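Side-chain contacts in leucyl-trna synthetase (PDB 5FOF), which attaches leucine to its cognate tRNA and is represented here by its editing domain, which probably hydrolyses tRNA charged with the wrong amino acid: residues 316-319 with 320-324; 272-275 with 276-280. One frame throughout, in Å; residues are numbered along the deposited sequence.

Both contacts are local and concern the way a helix ends or is followed by a turn. Contact 2 (272-280) comes first along the chain and joins helix 263-270 to helix 281-295; contact 1 (316-324) closes helix 308-321 and leads into strand 325-328. They lie on opposite sides of the chain's centre, with their own centres 35 Å apart and their nearest atoms about 24 Å apart, so neither touches the other. A Schellman motif occurs in both places, around Asn323 in contact 1 and at Lys272, where contact 2 begins. In each, short polar side chains bond to nearby backbone atoms as the chain changes direction.

Contact 1: residues 316-319 with 320-324; sequences KQYI and IKNNE
A Schellman motif ends helix 308-321, with Glu324 N reaching back to Ile319 O over 3.0 Å as the wider-spanning of its two backward links, five residues back. This bond is nearly straight, with its donor in the carbonyl plane. The inner link, spanning three residues, runs from Asn323 N to Ile320 O at 3.3 Å. Asn323 is where the chain leaves helical geometry; its positive phi of 56° is tolerated by asparagine better than by most residues with a side chain. Just before this, regular helical bonds still run from Ile320 N to Lys316 O and from Lys321 N to Gln317 O.

Asn322 provides the most distinctive side-chain contact. Its backbone N and its ND2 both donate to Tyr318 O, at 3.0 and 2.8 Å respectively, and they arrive from opposite faces of the carbonyl plane. Two donors thus grip one oxygen of the last turn, and the ND2 bond, with the ring against the same nitrogen, restricts the rotation of the amide. The same ND2 sits over the centre of the Tyr318 ring, 3.2 Å above its plane, with CE2 at 3.4 Å from ND2. Tyr318 CG is anti to the backbone N (chi1 175°), which brings the ring beside its own carbonyl carbon and under the amide. Ring and amide planes are inclined at 44°, so the nitrogen end of the amide makes the approach rather than its whole face. Asparagine is short enough to serve both the carbonyl and the ring.

Ile319, the buried residue here, turns its hydrocarbon branches to Thr34 of strand 33-40 and to Leu188, which Tyr318 also touches. Lys316 forms a salt bridge with Glu32, while the Glu324 carboxylate bonds to Tyr39 and Asn187. The helix end is thereby fastened beside strand 33-40, just where strand 325-328 begins.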
loop_
_atom_site.group_PDB
_atom_site.type_symbol
_atom_site.label_atom_id
_atom_site.label_comp_id
_atom_site.label_asym_id
_atom_site.label_seq_id
_atom_site.Cartn_x
_atom_site.Cartn_y
_atom_site.Cartn_z
ATOM N N LYS A 316 -3.080 -13.563 6.160
ATOM C CA LYS A 316 -2.269 -12.739 7.068
ATOM C C LYS A 316 -1.168 -13.571 7.732
ATOM O O LYS A 316 -0.036 -13.089 7.881
ATOM C CB LYS A 316 -3.137 -12.020 8.119
ATOM C CG LYS A 316 -3.948 -10.871 7.527
ATOM C CD LYS A 316 -5.089 -10.415 8.421
ATOM C CE LYS A 316 -4.591 -9.821 9.717
ATOM N NZ LYS A 316 -5.664 -9.017 10.355
ATOM N N GLN A 317 -1.507 -14.812 8.097
ATOM C CA GLN A 317 -0.539 -15.794 8.624
ATOM C C GLN A 317 0.534 -16.095 7.579
ATOM O O GLN A 317 1.715 -16.144 7.907
ATOM C CB GLN A 317 -1.234 -17.102 9.079
ATOM C CG GLN A 317 -2.025 -16.978 10.384
ATOM C CD GLN A 317 -2.830 -18.231 10.760
ATOM O OE1 GLN A 317 -3.110 -19.093 9.927
ATOM N NE2 GLN A 317 -3.211 -18.322 12.022
ATOM N N TYR A 318 0.111 -16.276 6.327
ATOM C CA TYR A 318 1.029 -16.489 5.215
ATOM C C TYR A 318 1.929 -15.252 5.014
ATOM O O TYR A 318 3.155 -15.374 4.900
ATOM C CB TYR A 318 0.250 -16.842 3.930
ATOM C CG TYR A 318 1.114 -16.954 2.687
ATOM C CD1 TYR A 318 1.560 -15.806 2.016
ATOM C CD2 TYR A 318 1.489 -18.203 2.178
ATOM C CE1 TYR A 318 2.371 -15.902 0.901
ATOM C CE2 TYR A 318 2.296 -18.306 1.050
ATOM C CZ TYR A 318 2.737 -17.151 0.422
ATOM O OH TYR A 318 3.524 -17.219 -0.697
ATOM N N ILE A 319 1.320 -14.073 4.961
ATOM C CA ILE A 319 2.062 -12.837 4.770
ATOM C C ILE A 319 3.102 -12.602 5.860
ATOM O O ILE A 319 4.207 -12.164 5.559
ATOM C CB ILE A 319 1.122 -11.617 4.692
ATOM C CG1 ILE A 319 0.382 -11.622 3.354
ATOM C CG2 ILE A 319 1.905 -10.317 4.845
ATOM C CD1 ILE A 319 -0.851 -10.745 3.317
ATOM N N ILE A 320 2.739 -12.856 7.113
ATOM C CA ILE A 320 3.683 -12.687 8.213
ATOM C C ILE A 320 4.783 -13.757 8.170
ATOM O O ILE A 320 5.950 -13.437 8.356
ATOM C CB ILE A 320 2.974 -12.676 9.596
ATOM C CG1 ILE A 320 2.095 -11.419 9.757
ATOM C CG2 ILE A 320 3.986 -12.757 10.738
ATOM C CD1 ILE A 320 2.759 -10.118 9.357
ATOM N N LYS A 321 4.414 -15.006 7.905
ATOM C CA LYS A 321 5.371 -16.103 7.918
ATOM C C LYS A 321 6.441 -15.953 6.829
ATOM O O LYS A 321 7.578 -16.345 7.044
ATOM C CB LYS A 321 4.641 -17.447 7.778
ATOM C CG LYS A 321 5.553 -18.669 7.798
ATOM C CD LYS A 321 4.752 -19.963 7.774
ATOM C CE LYS A 321 5.663 -21.181 7.812
ATOM N NZ LYS A 321 6.557 -21.255 6.622
ATOM N N ASN A 322 6.066 -15.393 5.676
ATOM C CA ASN A 322 6.991 -15.208 4.544
ATOM C C ASN A 322 7.661 -13.830 4.471
ATOM O O ASN A 322 8.392 -13.557 3.522
ATOM C CB ASN A 322 6.267 -15.501 3.227
ATOM C CG ASN A 322 5.821 -16.947 3.122
ATOM O OD1 ASN A 322 6.632 -17.826 2.850
ATOM N ND2 ASN A 322 4.532 -17.198 3.328
ATOM N N ASN A 323 7.434 -12.987 5.477
ATOM C CA ASN A 323 8.010 -11.647 5.545
ATOM C C ASN A 323 7.674 -10.807 4.317
ATOM O O ASN A 323 8.532 -10.160 3.741
ATOM C CB ASN A 323 9.527 -11.716 5.764
ATOM C CG ASN A 323 9.907 -12.565 6.965
ATOM O OD1 ASN A 323 9.941 -12.079 8.106
ATOM N ND2 ASN A 323 10.198 -13.837 6.716
ATOM N N GLU A 324 6.413 -10.859 3.917
ATOM C CA GLU A 324 5.889 -10.045 2.842
ATOM C C GLU A 324 5.025 -8.908 3.385
ATOM O O GLU A 324 4.391 -8.184 2.624
ATOM C CB GLU A 324 5.077 -10.934 1.891
ATOM C CG GLU A 324 5.936 -11.910 1.110
ATOM C CD GLU A 324 7.028 -11.209 0.309
ATOM O OE1 GLU A 324 6.788 -10.087 -0.184
ATOM O OE2 GLU A 324 8.132 -11.768 0.176
#

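Contact 2: residues 272-275 with 276-280; sequences KISS and YKDAK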
loop_
_atom_site.group_PDB
_atom_site.type_symbol
_atom_site.label_atom_id
_atom_site.label_comp_id
_atom_site.label_asym_id
_atom_site.label_seq_id
_atom_site.Cartn_x
_atom_site.Cartn_y
_atom_site.Cartn_z
ATOM N N LYS A 272 -25.010 2.955 -10.496
ATOM C CA LYS A 272 -24.732 4.015 -11.494
ATOM C C LYS A 272 -23.719 5.073 -11.048
ATOM O O LYS A 272 -23.986 6.276 -11.064
ATOM C CB LYS A 272 -26.042 4.661 -11.967
ATOM C CG LYS A 272 -27.142 3.640 -12.217
ATOM C CD LYS A 272 -28.204 4.133 -13.179
ATOM C CE LYS A 272 -29.342 3.129 -13.265
ATOM N NZ LYS A 272 -29.866 3.036 -14.651
ATOM N N ILE A 273 -22.549 4.590 -10.653
ATOM C CA ILE A 273 -21.433 5.445 -10.273
ATOM C C ILE A 273 -20.847 5.999 -11.576
ATOM O O ILE A 273 -20.719 5.265 -12.559
ATOM C CB ILE A 273 -20.349 4.669 -9.471
ATOM C CG1 ILE A 273 -20.927 3.975 -8.213
ATOM C CG2 ILE A 273 -19.204 5.594 -9.074
ATOM C CD1 ILE A 273 -21.265 4.904 -7.059
ATOM N N SER A 274 -20.547 7.297 -11.580
ATOM C CA SER A 274 -20.006 8.010 -12.746
ATOM C C SER A 274 -18.564 8.488 -12.552
ATOM O O SER A 274 -17.940 8.980 -13.507
ATOM C CB SER A 274 -20.868 9.247 -13.042
ATOM O OG SER A 274 -22.222 8.899 -13.271
ATOM N N SER A 275 -18.055 8.371 -11.324
ATOM C CA SER A 275 -16.773 8.960 -10.926
ATOM C C SER A 275 -16.324 8.333 -9.606
ATOM O O SER A 275 -17.162 7.949 -8.796
ATOM C CB SER A 275 -16.933 10.479 -10.768
ATOM O OG SER A 275 -15.723 11.118 -10.420
ATOM N N TYR A 276 -15.017 8.232 -9.376
ATOM C CA TYR A 276 -14.531 7.719 -8.085
ATOM C C TYR A 276 -14.636 8.782 -6.967
ATOM O O TYR A 276 -14.341 8.477 -5.804
ATOM C CB TYR A 276 -13.120 7.098 -8.199
ATOM C CG TYR A 276 -11.965 8.068 -8.155
ATOM C CD1 TYR A 276 -11.373 8.401 -6.945
ATOM C CD2 TYR A 276 -11.446 8.634 -9.322
ATOM C CE1 TYR A 276 -10.319 9.294 -6.883
ATOM C CE2 TYR A 276 -10.380 9.526 -9.274
ATOM C CZ TYR A 276 -9.825 9.859 -8.043
ATOM O OH TYR A 276 -8.762 10.736 -7.943
ATOM N N LYS A 277 -15.044 10.008 -7.332
ATOM C CA LYS A 277 -15.420 11.072 -6.382
ATOM C C LYS A 277 -16.917 11.127 -6.064
ATOM O O LYS A 277 -17.288 11.740 -5.077
ATOM C CB LYS A 277 -14.969 12.438 -6.896
ATOM C CG LYS A 277 -13.466 12.653 -6.839
ATOM C CD LYS A 277 -13.000 13.596 -7.933
ATOM C CE LYS A 277 -11.507 13.837 -7.840
ATOM N NZ LYS A 277 -10.979 14.539 -9.042
ATOM N N ASP A 278 -17.775 10.519 -6.883
ATOM C CA ASP A 278 -19.191 10.395 -6.539
ATOM C C ASP A 278 -19.338 10.219 -5.028
ATOM O O ASP A 278 -18.894 9.209 -4.465
ATOM C CB ASP A 278 -19.845 9.185 -7.225
ATOM C CG ASP A 278 -20.477 9.519 -8.577
ATOM O OD1 ASP A 278 -19.906 10.326 -9.345
ATOM O OD2 ASP A 278 -21.549 8.930 -8.880
ATOM N N ALA A 279 -19.956 11.203 -4.381
ATOM C CA ALA A 279 -20.208 11.145 -2.944
ATOM C C ALA A 279 -21.033 9.919 -2.551
ATOM O O ALA A 279 -20.918 9.440 -1.428
ATOM C CB ALA A 279 -20.890 12.419 -2.482
ATOM N N LYS A 280 -21.853 9.426 -3.486
ATOM C CA LYS A 280 -22.622 8.179 -3.326
ATOM C C LYS A 280 -21.761 6.936 -3.044
ATOM O O LYS A 280 -22.210 5.983 -2.386
ATOM C CB LYS A 280 -23.449 7.948 -4.598
ATOM C CG LYS A 280 -24.427 6.790 -4.551
ATOM C CD LYS A 280 -25.075 6.593 -5.911
ATOM C CE LYS A 280 -26.170 5.535 -5.848
ATOM N NZ LYS A 280 -27.004 5.498 -7.086
#
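A type I beta turn spans Ser275 to Asp278 in the connection between helix 263-270 and helix 281-295, and Asp278 N closes it on Ser275 O at 3.3 Å. The donor stands well above the carbonyl plane, away from the lone pairs, and the side chains of Ser275 and Asp278 add weak bonds of their own. Ser275 OG adds an ST turn: set anti to its own backbone N (chi1 -178°), it lies beside the carbonyl carbon and accepts a weak bond from Lys277 N at 3.4 Å. Serine suits the place because its hydroxyl is close enough to the main chain to reach the second NH ahead.

The Asp278 carboxylate folds back across the turn. OD2 takes a weak but straight bond from Ser274 N (3.3 Å, 167°), whereas OD1 lies against Ser275 CB at 3.3 Å. The Ile273 and Asp278 side chains lie side by side but head opposite ways, with Ile273 CG2 4.1 Å from Asp278 CB. Farther along, Ile273 CD1 comes within 4.3 Å of Lys280 CD, aliphatic carbon against aliphatic carbon.

Lys272, with positive phi, is the C-prime residue of the Schellman motif that ends helix 263-270. From there Ile273 packs on Leu281 and Val284 of helix 281-295, while Tyr276 lies against helix 219-230 at Ala223 and Cys224 and bonds through its hydroxyl to Thr200.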